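Local coordinates for protein histone-lysine N-methyltransferase SETMAR (Homo sapiens, PDB 3BO5) that dimethylates a lysine of histone H3 through its SET domain and, joined to a mariner transposase that binds DNA, takes part in double-strand break repair, at residues Ile220-Asp225 and Lys230-Ala235. The protein carries 2 engineered substitutions. Sequence-based numbering, arbitrary orientation.
Sequences IPVRID and KLALFA
Val222 and Lys230 face each other as a hydrogen-bonded antiparallel pair, Val222 N giving its proton to Lys230 O at 2.7 Å, in the carbonyl plane and nearly straight (167°). The return bond, Lys230 N to Val222 O, is more bent, and its donor is tilted from the carbonyl plane. Two residues along, Ile220 and Ala232 form a second such pair, Ile220 N reaching Ala232 O at 2.8 Å. Pro221 lies between them in the non-hydrogen-bonded pair with Leu231, a place that suits a residue without an N-H; its CA-H leans on Lys230 O, Pro221 CA lying 3.3 Å from that oxygen.

The tight part is the end of the face shared by Ile220, Val222, Ala232 and Lys230 that lies toward Phe234. The methyl of Ala232 is small enough to admit a neighbouring branch, and Val222 CG2 packs on Ala232 CB at 3.8 Å. That same CG2 lies at the edge of the Phe234 ring, near its plane. Ile220 CG1, placed beside the backbone N (chi1 -63°), meets Phe234 CD2 obliquely at 3.9 Å. Val102 of strand 102-103 touches both Ile220 and Val222 and helps cover this face.

Packing thins toward Lys230, which is partly exposed. Its chain bends at chi2 (-51°); CB and CG stay against Val222 O, Ile224 CD1 crosses Lys230 CG at 4.0 Å, and the amine leads away. A long, flexible lysine suits such a margin, offering methylenes to its apolar neighbour with its amine directed away from the apolar face; the chain also touches Glu154 of strand 151-160. On the other face, Pro221 and Leu231 barely cover one another; Leu231 turns to Ile181 and Ile183 of strand 181-185. Together these strands form a beta hairpin of the SET domain, its 217-223 edge paired with strand 102-103 from the zinc-binding pre-SET region and its 230-235 edge with strand 151-160.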
loop_
_atom_site.group_PDB
_atom_site.type_symbol
_atom_site.label_atom_id
_atom_site.label_comp_id
_atom_site.label_asym_id
_atom_site.label_seq_id
_atom_site.Cartn_x
_atom_site.Cartn_y
_atom_site.Cartn_z
ATOM N N ILE A 220 -6.354 -1.173 -1.386
ATOM C CA ILE A 220 -7.032 -1.737 -2.517
ATOM C C ILE A 220 -5.987 -2.311 -3.467
ATOM O O ILE A 220 -5.060 -1.600 -3.808
ATOM C CB ILE A 220 -7.742 -0.558 -3.303
ATOM C CG1 ILE A 220 -8.796 0.095 -2.416
ATOM C CG2 ILE A 220 -8.499 -1.087 -4.519
ATOM C CD1 ILE A 220 -9.684 -0.888 -1.780
ATOM N N PRO A 221 -6.134 -3.599 -3.902
ATOM C CA PRO A 221 -5.201 -4.077 -4.974
ATOM C C PRO A 221 -5.537 -3.369 -6.270
ATOM O O PRO A 221 -6.696 -3.357 -6.699
ATOM C CB PRO A 221 -5.523 -5.593 -5.073
ATOM C CG PRO A 221 -6.346 -5.934 -3.813
ATOM C CD PRO A 221 -7.058 -4.640 -3.433
ATOM N N VAL A 222 -4.539 -2.685 -6.842
ATOM C CA VAL A 222 -4.770 -1.941 -8.063
ATOM C C VAL A 222 -3.801 -2.476 -9.122
ATOM O O VAL A 222 -2.587 -2.430 -8.920
ATOM C CB VAL A 222 -4.550 -0.436 -7.838
ATOM C CG1 VAL A 222 -4.633 0.278 -9.195
ATOM C CG2 VAL A 222 -5.625 0.120 -6.874
ATOM N N ARG A 223 -4.372 -2.980 -10.236
ATOM C CA ARG A 223 -3.494 -3.405 -11.340
ATOM C C ARG A 223 -3.273 -2.332 -12.356
ATOM O O ARG A 223 -4.200 -1.616 -12.698
ATOM C CB ARG A 223 -4.021 -4.712 -11.980
ATOM C CG ARG A 223 -3.813 -5.909 -11.058
ATOM C CD ARG A 223 -4.511 -7.160 -11.508
ATOM N NE ARG A 223 -4.063 -8.252 -10.634
ATOM C CZ ARG A 223 -4.562 -8.500 -9.421
ATOM N NH1 ARG A 223 -5.515 -7.723 -8.891
ATOM N NH2 ARG A 223 -4.091 -9.546 -8.727
ATOM N N ILE A 224 -2.048 -2.238 -12.866
ATOM C CA ILE A 224 -1.683 -1.214 -13.831
ATOM C C ILE A 224 -1.036 -1.952 -15.018
ATOM O O ILE A 224 -1.734 -2.415 -15.901
ATOM C CB ILE A 224 -0.783 -0.152 -13.257
ATOM C CG1 ILE A 224 -1.442 0.383 -11.933
ATOM C CG2 ILE A 224 -0.543 1.003 -14.293
ATOM C CD1 ILE A 224 -0.763 1.585 -11.287
ATOM N N ASP A 225 0.287 -2.065 -15.000
ATOM C CA ASP A 225 0.945 -2.809 -16.100
ATOM C C ASP A 225 0.943 -4.310 -15.931
ATOM O O ASP A 225 0.906 -5.054 -16.881
ATOM C CB ASP A 225 2.390 -2.353 -16.244
ATOM C CG ASP A 225 2.535 -0.907 -16.654
ATOM O OD1 ASP A 225 1.685 -0.406 -17.326
ATOM O OD2 ASP A 225 3.574 -0.255 -16.369
ATOM N N LYS A 230 -0.567 -3.447 -7.365
ATOM C CA LYS A 230 -0.109 -2.474 -6.439
ATOM C C LYS A 230 -1.045 -2.507 -5.226
ATOM O O LYS A 230 -2.243 -2.746 -5.359
ATOM C CB LYS A 230 -0.261 -1.105 -7.120
ATOM C CG LYS A 230 0.442 -1.022 -8.435
ATOM C CD LYS A 230 1.912 -1.471 -8.378
ATOM C CE LYS A 230 2.571 -1.178 -9.743
ATOM N NZ LYS A 230 3.908 -1.955 -9.745
ATOM N N LEU A 231 -0.464 -2.331 -4.040
ATOM C CA LEU A 231 -1.236 -2.381 -2.792
ATOM C C LEU A 231 -1.411 -0.936 -2.407
ATOM O O LEU A 231 -0.568 -0.327 -1.778
ATOM C CB LEU A 231 -0.443 -3.136 -1.708
ATOM C CG LEU A 231 -0.142 -4.601 -2.073
ATOM C CD1 LEU A 231 0.415 -5.292 -0.813
ATOM C CD2 LEU A 231 -1.290 -5.338 -2.718
ATOM N N ALA A 232 -2.515 -0.387 -2.893
ATOM C CA ALA A 232 -2.664 1.090 -2.891
ATOM C C ALA A 232 -3.458 1.520 -1.688
ATOM O O ALA A 232 -4.570 1.025 -1.517
ATOM C CB ALA A 232 -3.381 1.484 -4.179
ATOM N N LEU A 233 -2.938 2.454 -0.886
ATOM C CA LEU A 233 -3.664 2.885 0.355
ATOM C C LEU A 233 -4.278 4.229 -0.007
ATOM O O LEU A 233 -3.596 5.133 -0.519
ATOM C CB LEU A 233 -2.711 3.125 1.531
ATOM C CG LEU A 233 -2.262 1.710 1.933
ATOM C CD1 LEU A 233 -0.803 1.391 1.877
ATOM C CD2 LEU A 233 -3.074 1.124 3.043
ATOM N N PHE A 234 -5.607 4.266 0.208
ATOM C CA PHE A 234 -6.390 5.518 0.007
ATOM C C PHE A 234 -6.919 6.009 1.314
ATOM O O PHE A 234 -7.188 5.223 2.228
ATOM C CB PHE A 234 -7.587 5.248 -0.944
ATOM C CG PHE A 234 -7.188 4.881 -2.358
ATOM C CD1 PHE A 234 -7.133 5.842 -3.340
ATOM C CD2 PHE A 234 -6.935 3.547 -2.667
ATOM C CE1 PHE A 234 -6.785 5.483 -4.650
ATOM C CE2 PHE A 234 -6.518 3.187 -3.956
ATOM C CZ PHE A 234 -6.457 4.114 -4.929
ATOM N N ALA A 235 -7.075 7.335 1.424
ATOM C CA ALA A 235 -7.650 7.851 2.670
ATOM C C ALA A 235 -9.098 7.413 2.802
ATOM O O ALA A 235 -9.893 7.649 1.881
ATOM C CB ALA A 235 -7.562 9.400 2.655
#